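KLLA0E08119p (Kluyveromyces lactis, PDB 3VA7) probably carboxylates urea with ATP and hydrogencarbonate through a biotin cofactor, this chain comprising the urea carboxylase part of a longer enzyme that probably also hydrolyses the allophanate product. Local coordinates at residues A[499-509]-A[746-754]; A[875-883]-A[892-900]. All blocks are in the same frame, centred on the assembly; numbering follows the deposited sequence.

Interaction 1 (A[499-509]-A[746-754]); sequences WRIGVPPSGPM and ITCDGPSLG. With BTI (5-(hexahydro-2-oxo-1H-thieno[3,4-D]imidazol-6-yl)pentanal), chain B.
Thr747 meets the thioether of Met509 obliquely within the carboxyltransferase domain (A and B subdomains), where 746-754, a type I beta turn (Thr747 to Gly750) and the strand start after it, lies between the biotin pocket and the loop 499-509. Met509 CE lies 3.4 Å from Thr747 OG1, a hydroxyl bonded to the carbonyl of Arg699. At the next position, Cys748 SG sits 3.6 Å from Met509 SD, while Cys748 O accepts from Ser506 N at 2.8 Å. Asp749 follows: its OD1 takes the hydroxyl of Ser506 nearly along the C-O direction, and its OD2 pairs with Arg699, so both carboxylate oxygens are engaged. Gly750 O comes obliquely to the Trp499 ring, 3.6 Å from CH2. Pro751 turns its own ring to the ligand, CG 3.6 Å from BTI S1. Ser752 lies over one face of the Trp499 indole, whose NE1 is tied to the carbonyl of Tyr731; with CG anti to the backbone N (chi1 -167°), the indole is swung so that its six-membered ring lies against Ser752 CB. The CH-pi contact is nearly perpendicular: Ser752 CB stands 3.7 Å from the centroid of the Trp499 six-membered ring, 8° off its normal.

Interaction 2 (A[875-883]-A[892-900]); sequences HQTVGIVEM and IEFDGSKIN
Met883 and Ile892 lie side by side and point the same way, with Met883 CE 4.0 Å from Ile892 CG1. Bending at chi3 (76°) folds the thioether's methyl back beside that branch. The other branch of Ile892, CG2, meets Ile880 CG1 at 4.1 Å, the two side chains crossing at a slant; Leu904 of helix 901-912 touches both isoleucines. Ile880, Met883 and Ile892 share one sheet face with Phe894, whereas Glu882 and Glu893 occupy the other. The backbone between is an antiparallel beta hairpin interrupted by a classic bulge, Val881 and Glu882 both facing Glu893: Val881 N donates to Glu893 O at 2.6 Å, and Glu893 N donates to Glu882 O at 2.9 Å. The two Val881 methyls are divided along the neighbouring chain: CG1 approaches the carboxylate of Glu893 and CG2 lies 4.0 Å from Asp895 CB. At the end of the hairpin away from its turn, Asp895 N donates to Gly879 O at 2.9 Å. The Val878 and Lys898 side chains cross at about a right angle, Val878 CG1 4.1 Å from Lys898 CD, and Ile899 CG2 packs on Gly879 CA at 3.6 Å. Asp895 OD1 closes an Asx turn, receiving Ser897 N and Ser897 OG from the same face of the carboxylate plane, 35° and 43° out of it.

How the interactions relate
Along the chain the two contacts come in series, interaction 1 closing at Gly754 before interaction 2 opens at His875, and their centres lie 19 Å apart. Interaction 1 falls in the A and B part of the carboxyltransferase region and interaction 2 in the C and D part, on the edge hairpin of a five-stranded antiparallel sheet. They nevertheless touch: Arg500 NH1 forms a 3.0 Å salt bridge with Glu882 OE1, and Trp499 N makes a weak hydrogen bond to Glu882 OE2. One carboxylate thus joins the two parts. The loop 499-509, which backs the pocket-lining segment 746-754, is therefore linked directly to the C and D side, which also contributes Ser1016, Pro1041 and Gly1042 to that pocket.

Interaction 1 (A[499-509]-A[746-754])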
loop_
_atom_site.group_PDB
_atom_site.type_symbol
_atom_site.label_atom_id
_atom_site.label_comp_id
_atom_site.label_asym_id
_atom_site.label_seq_id
_atom_site.Cartn_x
_atom_site.Cartn_y
_atom_site.Cartn_z
ATOM N N TRP A 499 17.560 0.932 1.028
ATOM C CA TRP A 499 17.804 0.921 2.472
ATOM C C TRP A 499 18.181 2.302 3.072
ATOM O O TRP A 499 17.879 2.560 4.261
ATOM C CB TRP A 499 18.882 -0.114 2.782
ATOM C CG TRP A 499 19.106 -0.523 4.161
ATOM C CD1 TRP A 499 20.250 -0.353 4.878
ATOM C CD2 TRP A 499 18.190 -1.231 5.011
ATOM N NE1 TRP A 499 20.096 -0.873 6.179
ATOM C CE2 TRP A 499 18.838 -1.418 6.277
ATOM C CE3 TRP A 499 16.857 -1.715 4.843
ATOM C CZ2 TRP A 499 18.221 -2.076 7.344
ATOM C CZ3 TRP A 499 16.222 -2.367 5.935
ATOM C CH2 TRP A 499 16.922 -2.556 7.161
ATOM N N ARG A 500 18.847 3.171 2.285
ATOM C CA ARG A 500 19.252 4.539 2.755
ATOM C C ARG A 500 18.019 5.409 3.035
ATOM O O ARG A 500 18.093 6.422 3.774
ATOM C CB ARG A 500 20.194 5.249 1.759
ATOM C CG ARG A 500 19.534 5.524 0.435
ATOM C CD ARG A 500 20.490 6.011 -0.664
ATOM N NE ARG A 500 19.684 6.411 -1.817
ATOM C CZ ARG A 500 19.059 5.574 -2.650
ATOM N NH1 ARG A 500 19.165 4.269 -2.504
ATOM N NH2 ARG A 500 18.304 6.058 -3.623
ATOM N N ILE A 501 16.912 5.002 2.424
ATOM C CA ILE A 501 15.643 5.635 2.641
ATOM C C ILE A 501 14.858 4.940 3.765
ATOM O O ILE A 501 13.934 5.513 4.370
ATOM C CB ILE A 501 14.772 5.565 1.340
ATOM C CG1 ILE A 501 15.604 5.871 0.095
ATOM C CG2 ILE A 501 13.562 6.443 1.442
ATOM C CD1 ILE A 501 16.195 7.247 0.054
ATOM N N GLY A 502 15.156 3.677 4.005
ATOM C CA GLY A 502 14.385 2.984 5.029
ATOM C C GLY A 502 13.220 2.274 4.403
ATOM O O GLY A 502 12.187 2.123 5.022
ATOM N N VAL A 503 13.411 1.826 3.169
ATOM C CA VAL A 503 12.467 0.921 2.522
ATOM C C VAL A 503 13.134 -0.434 2.699
ATOM O O VAL A 503 14.217 -0.610 2.215
ATOM C CB VAL A 503 12.287 1.223 1.000
ATOM C CG1 VAL A 503 11.467 0.167 0.315
ATOM C CG2 VAL A 503 11.639 2.571 0.796
ATOM N N PRO A 504 12.524 -1.358 3.460
ATOM C CA PRO A 504 13.193 -2.611 3.656
ATOM C C PRO A 504 13.019 -3.474 2.432
ATOM O O PRO A 504 12.187 -3.149 1.550
ATOM C CB PRO A 504 12.492 -3.197 4.887
ATOM C CG PRO A 504 11.137 -2.683 4.833
ATOM C CD PRO A 504 11.316 -1.260 4.297
ATOM N N PRO A 505 13.852 -4.529 2.320
ATOM C CA PRO A 505 13.739 -5.398 1.171
ATOM C C PRO A 505 12.447 -6.208 1.201
ATOM O O PRO A 505 11.931 -6.559 0.149
ATOM C CB PRO A 505 14.951 -6.343 1.323
ATOM C CG PRO A 505 15.296 -6.275 2.724
ATOM C CD PRO A 505 15.014 -4.893 3.146
ATOM N N SER A 506 11.961 -6.523 2.388
ATOM C CA SER A 506 10.842 -7.453 2.482
ATOM C C SER A 506 11.261 -8.781 1.848
ATOM O O SER A 506 12.320 -9.222 2.104
ATOM C CB SER A 506 9.564 -6.850 1.846
ATOM O OG SER A 506 9.076 -5.847 2.712
ATOM N N GLY A 507 10.478 -9.389 0.986
ATOM C CA GLY A 507 10.833 -10.694 0.507
ATOM C C GLY A 507 10.708 -11.712 1.617
ATOM O O GLY A 507 10.262 -11.368 2.732
ATOM N N PRO A 508 11.121 -12.959 1.341
ATOM C CA PRO A 508 10.956 -14.045 2.310
ATOM C C PRO A 508 11.893 -13.868 3.469
ATOM O O PRO A 508 13.080 -13.486 3.343
ATOM C CB PRO A 508 11.414 -15.280 1.559
ATOM C CG PRO A 508 12.416 -14.732 0.537
ATOM C CD PRO A 508 11.931 -13.348 0.171
ATOM N N MET A 509 11.347 -14.199 4.611
ATOM C CA MET A 509 12.055 -14.193 5.856
ATOM C C MET A 509 13.091 -15.326 5.978
ATOM O O MET A 509 14.048 -15.206 6.748
ATOM C CB MET A 509 10.965 -14.355 6.891
ATOM C CG MET A 509 11.356 -14.014 8.226
ATOM S SD MET A 509 11.332 -12.260 8.453
ATOM C CE MET A 509 11.260 -12.355 10.275
ATOM N N ILE A 746 17.038 -7.646 13.750
ATOM C CA ILE A 746 16.529 -6.890 12.595
ATOM C C ILE A 746 16.340 -7.786 11.355
ATOM O O ILE A 746 17.302 -8.258 10.771
ATOM C CB ILE A 746 17.472 -5.635 12.258
ATOM C CG1 ILE A 746 17.825 -4.813 13.509
ATOM C CG2 ILE A 746 16.850 -4.713 11.237
ATOM C CD1 ILE A 746 16.625 -4.386 14.224
ATOM N N THR A 747 15.115 -7.999 10.917
ATOM C CA THR A 747 14.910 -8.908 9.799
ATOM C C THR A 747 14.393 -8.178 8.546
ATOM O O THR A 747 14.399 -6.960 8.497
ATOM C CB THR A 747 13.934 -10.001 10.235
ATOM O OG1 THR A 747 12.713 -9.361 10.760
ATOM C CG2 THR A 747 14.634 -10.959 11.310
ATOM N N CYS A 748 13.913 -8.897 7.538
ATOM C CA CYS A 748 13.641 -8.269 6.225
ATOM C C CYS A 748 12.556 -7.183 6.130
ATOM O O CYS A 748 12.524 -6.459 5.152
ATOM C CB CYS A 748 13.429 -9.319 5.141
ATOM S SG CYS A 748 11.961 -10.335 5.474
ATOM N N ASP A 749 11.637 -7.104 7.088
ATOM C CA ASP A 749 10.712 -5.935 7.152
ATOM C C ASP A 749 11.173 -4.914 8.180
ATOM O O ASP A 749 10.350 -4.170 8.719
ATOM C CB ASP A 749 9.300 -6.329 7.474
ATOM C CG ASP A 749 8.556 -6.840 6.263
ATOM O OD1 ASP A 749 9.088 -6.704 5.112
ATOM O OD2 ASP A 749 7.439 -7.404 6.489
ATOM N N GLY A 750 12.474 -4.880 8.443
ATOM C CA GLY A 750 12.974 -4.235 9.658
ATOM C C GLY A 750 13.481 -2.809 9.514
ATOM O O GLY A 750 13.573 -2.297 8.384
ATOM N N PRO A 751 13.754 -2.145 10.649
ATOM C CA PRO A 751 14.187 -0.758 10.609
ATOM C C PRO A 751 15.668 -0.605 10.117
ATOM O O PRO A 751 16.497 -1.494 10.253
ATOM C CB PRO A 751 14.092 -0.326 12.077
ATOM C CG PRO A 751 14.504 -1.584 12.828
ATOM C CD PRO A 751 13.868 -2.717 12.003
ATOM N N SER A 752 15.984 0.596 9.717
ATOM C CA SER A 752 17.151 0.920 8.949
ATOM C C SER A 752 17.924 1.974 9.753
ATOM O O SER A 752 18.860 1.594 10.480
ATOM C CB SER A 752 16.655 1.350 7.569
ATOM O OG SER A 752 16.827 2.707 7.341
ATOM N N LEU A 753 17.529 3.251 9.732
ATOM C CA LEU A 753 18.235 4.275 10.546
ATOM C C LEU A 753 17.687 4.247 11.968
ATOM O O LEU A 753 16.506 4.559 12.154
ATOM C CB LEU A 753 17.892 5.653 9.999
ATOM C CG LEU A 753 18.935 6.778 9.969
ATOM C CD1 LEU A 753 18.264 8.163 9.797
ATOM C CD2 LEU A 753 20.052 6.793 10.986
ATOM N N GLY A 754 18.506 3.943 12.972
ATOM C CA GLY A 754 17.967 3.662 14.298
ATOM C C GLY A 754 18.879 4.219 15.357
ATOM O O GLY A 754 19.997 4.598 15.025
HETATM C C11 BTI B . 9.982 -5.576 16.828
HETATM O O11 BTI B . 9.513 -4.903 17.797
HETATM C C10 BTI B . 11.221 -5.168 15.976
HETATM C C9 BTI B . 11.738 -3.796 16.405
HETATM C C8 BTI B . 13.115 -3.408 15.885
HETATM C C7 BTI B . 13.831 -2.301 16.686
HETATM C C2 BTI B . 13.000 -1.064 16.960
HETATM S S1 BTI B . 12.442 -0.267 15.483
HETATM C C6 BTI B . 12.249 1.303 16.251
HETATM C C5 BTI B . 13.186 1.365 17.437
HETATM N N3 BTI B . 14.300 2.107 16.906
HETATM C C3 BTI B . 15.350 1.343 16.762
HETATM O O3 BTI B . 16.518 1.786 16.344
HETATM N N2 BTI B . 15.115 0.100 17.127
HETATM C C4 BTI B . 13.790 -0.016 17.725
HETATM O O HOH W 1 18.021 4.509 6.104
#

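Interaction 2 (A[875-883]-A[892-900])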
loop_
_atom_site.group_PDB
_atom_site.type_symbol
_atom_site.label_atom_id
_atom_site.label_comp_id
_atom_site.label_asym_id
_atom_site.label_seq_id
_atom_site.Cartn_x
_atom_site.Cartn_y
_atom_site.Cartn_z
ATOM N N HIS A 875 35.219 7.904 -8.053
ATOM C CA HIS A 875 36.052 6.781 -8.428
ATOM C C HIS A 875 35.237 5.696 -9.070
ATOM O O HIS A 875 35.792 4.731 -9.552
ATOM C CB HIS A 875 36.738 6.192 -7.217
ATOM C CG HIS A 875 37.777 7.093 -6.665
ATOM N ND1 HIS A 875 39.117 6.953 -6.967
ATOM C CD2 HIS A 875 37.672 8.180 -5.875
ATOM C CE1 HIS A 875 39.788 7.911 -6.359
ATOM N NE2 HIS A 875 38.942 8.652 -5.671
ATOM N N GLN A 876 33.915 5.819 -9.035
ATOM C CA GLN A 876 33.056 4.823 -9.656
ATOM C C GLN A 876 33.429 3.426 -9.119
ATOM O O GLN A 876 33.355 2.454 -9.829
ATOM C CB GLN A 876 33.184 4.864 -11.198
ATOM C CG GLN A 876 32.934 6.212 -11.878
ATOM C CD GLN A 876 33.326 6.214 -13.406
ATOM O OE1 GLN A 876 34.496 5.903 -13.817
ATOM N NE2 GLN A 876 32.345 6.565 -14.242
ATOM N N THR A 877 33.783 3.332 -7.847
ATOM C CA THR A 877 34.265 2.098 -7.327
ATOM C C THR A 877 33.414 0.921 -7.688
ATOM O O THR A 877 32.247 0.954 -7.425
ATOM C CB THR A 877 34.306 2.110 -5.780
ATOM O OG1 THR A 877 34.917 3.311 -5.301
ATOM C CG2 THR A 877 35.063 0.833 -5.254
ATOM N N VAL A 878 33.999 -0.147 -8.226
ATOM C CA VAL A 878 33.281 -1.418 -8.410
ATOM C C VAL A 878 33.007 -2.144 -7.073
ATOM O O VAL A 878 33.848 -2.178 -6.157
ATOM C CB VAL A 878 34.066 -2.337 -9.428
ATOM C CG1 VAL A 878 33.611 -3.826 -9.404
ATOM C CG2 VAL A 878 33.934 -1.778 -10.815
ATOM N N GLY A 879 31.830 -2.728 -6.958
ATOM C CA GLY A 879 31.533 -3.549 -5.783
ATOM C C GLY A 879 30.638 -2.948 -4.720
ATOM O O GLY A 879 30.020 -3.666 -3.960
ATOM N N ILE A 880 30.542 -1.628 -4.689
ATOM C CA ILE A 880 29.759 -0.929 -3.705
ATOM C C ILE A 880 28.291 -0.935 -4.063
ATOM O O ILE A 880 27.920 -0.541 -5.165
ATOM C CB ILE A 880 30.313 0.483 -3.503
ATOM C CG1 ILE A 880 31.314 0.411 -2.334
ATOM C CG2 ILE A 880 29.168 1.461 -3.235
ATOM C CD1 ILE A 880 32.464 1.302 -2.432
ATOM N N VAL A 881 27.448 -1.387 -3.124
ATOM C CA VAL A 881 26.012 -1.550 -3.438
ATOM C C VAL A 881 25.143 -0.324 -3.082
ATOM O O VAL A 881 24.307 0.101 -3.877
ATOM C CB VAL A 881 25.452 -2.859 -2.854
ATOM C CG1 VAL A 881 23.910 -2.914 -2.939
ATOM C CG2 VAL A 881 26.112 -4.030 -3.569
ATOM N N GLU A 882 25.377 0.255 -1.911
ATOM C CA GLU A 882 24.532 1.330 -1.409
ATOM C C GLU A 882 25.203 1.976 -0.183
ATOM O O GLU A 882 25.749 1.297 0.679
ATOM C CB GLU A 882 23.123 0.809 -1.102
ATOM C CG GLU A 882 22.275 1.823 -0.423
ATOM C CD GLU A 882 20.791 1.459 -0.295
ATOM O OE1 GLU A 882 19.986 2.403 -0.309
ATOM O OE2 GLU A 882 20.437 0.278 -0.129
ATOM N N MET A 883 25.229 3.300 -0.156
ATOM C CA MET A 883 25.778 4.007 0.991
ATOM C C MET A 883 24.638 4.726 1.663
ATOM O O MET A 883 23.921 5.521 1.011
ATOM C CB MET A 883 26.870 4.980 0.551
ATOM C CG MET A 883 27.857 4.298 -0.302
ATOM S SD MET A 883 28.993 5.329 -1.238
ATOM C CE MET A 883 30.040 5.769 0.113
ATOM N N ILE A 892 28.116 1.332 4.405
ATOM C CA ILE A 892 28.497 0.994 3.076
ATOM C C ILE A 892 28.258 -0.473 2.824
ATOM O O ILE A 892 28.878 -1.331 3.493
ATOM C CB ILE A 892 29.972 1.299 2.920
ATOM C CG1 ILE A 892 30.124 2.797 2.778
ATOM C CG2 ILE A 892 30.530 0.649 1.653
ATOM C CD1 ILE A 892 31.185 3.305 3.490
ATOM N N GLU A 893 27.357 -0.764 1.886
ATOM C CA GLU A 893 27.033 -2.146 1.581
ATOM C C GLU A 893 27.829 -2.561 0.391
ATOM O O GLU A 893 27.901 -1.802 -0.621
ATOM C CB GLU A 893 25.539 -2.391 1.312
ATOM C CG GLU A 893 25.168 -3.888 1.219
ATOM C CD GLU A 893 23.712 -4.171 0.769
ATOM O OE1 GLU A 893 22.887 -3.251 0.723
ATOM O OE2 GLU A 893 23.384 -5.335 0.425
ATOM N N PHE A 894 28.429 -3.752 0.480
ATOM C CA PHE A 894 29.161 -4.259 -0.673
ATOM C C PHE A 894 28.761 -5.645 -1.140
ATOM O O PHE A 894 28.093 -6.434 -0.440
ATOM C CB PHE A 894 30.679 -4.175 -0.467
ATOM C CG PHE A 894 31.197 -4.924 0.780
ATOM C CD1 PHE A 894 31.936 -6.117 0.642
ATOM C CD2 PHE A 894 30.972 -4.410 2.083
ATOM C CE1 PHE A 894 32.434 -6.794 1.774
ATOM C CE2 PHE A 894 31.446 -5.076 3.241
ATOM C CZ PHE A 894 32.174 -6.276 3.086
ATOM N N ASP A 895 29.205 -5.915 -2.356
ATOM C CA ASP A 895 29.099 -7.210 -2.991
ATOM C C ASP A 895 30.470 -7.892 -2.917
ATOM O O ASP A 895 31.367 -7.570 -3.674
ATOM C CB ASP A 895 28.714 -6.983 -4.443
ATOM C CG ASP A 895 28.360 -8.249 -5.143
ATOM O OD1 ASP A 895 28.758 -9.345 -4.639
ATOM O OD2 ASP A 895 27.686 -8.136 -6.197
ATOM N N GLY A 896 30.602 -8.840 -2.006
ATOM C CA GLY A 896 31.832 -9.602 -1.756
ATOM C C GLY A 896 32.371 -10.401 -2.940
ATOM O O GLY A 896 33.564 -10.726 -3.002
ATOM N N SER A 897 31.491 -10.701 -3.883
ATOM C CA SER A 897 31.924 -11.310 -5.107
ATOM C C SER A 897 32.606 -10.275 -6.047
ATOM O O SER A 897 33.297 -10.672 -7.009
ATOM C CB SER A 897 30.749 -12.033 -5.777
ATOM O OG SER A 897 30.069 -11.210 -6.697
ATOM N N LYS A 898 32.442 -8.974 -5.755
ATOM C CA LYS A 898 33.097 -7.916 -6.555
ATOM C C LYS A 898 34.264 -7.184 -5.871
ATOM O O LYS A 898 35.203 -6.724 -6.577
ATOM C CB LYS A 898 32.115 -6.901 -7.121
ATOM C CG LYS A 898 30.905 -7.489 -7.865
ATOM C CD LYS A 898 30.572 -6.544 -9.003
ATOM C CE LYS A 898 29.108 -6.479 -9.302
ATOM N NZ LYS A 898 28.697 -7.855 -9.498
ATOM N N ILE A 899 34.264 -7.146 -4.534
ATOM C CA ILE A 899 35.278 -6.446 -3.750
ATOM C C ILE A 899 35.204 -7.075 -2.393
ATOM O O ILE A 899 34.103 -7.293 -1.946
ATOM C CB ILE A 899 34.953 -4.909 -3.659
ATOM C CG1 ILE A 899 36.009 -4.172 -2.837
ATOM C CG2 ILE A 899 33.551 -4.693 -3.060
ATOM C CD1 ILE A 899 35.977 -2.655 -2.995
ATOM N N ASN A 900 36.329 -7.418 -1.757
ATOM C CA ASN A 900 36.288 -8.049 -0.436
ATOM C C ASN A 900 36.409 -7.026 0.657
ATOM O O ASN A 900 36.737 -5.870 0.395
ATOM C CB ASN A 900 37.343 -9.153 -0.239
ATOM C CG ASN A 900 38.777 -8.668 -0.475
ATOM O OD1 ASN A 900 39.362 -8.988 -1.511
ATOM N ND2 ASN A 900 39.336 -7.879 0.450
#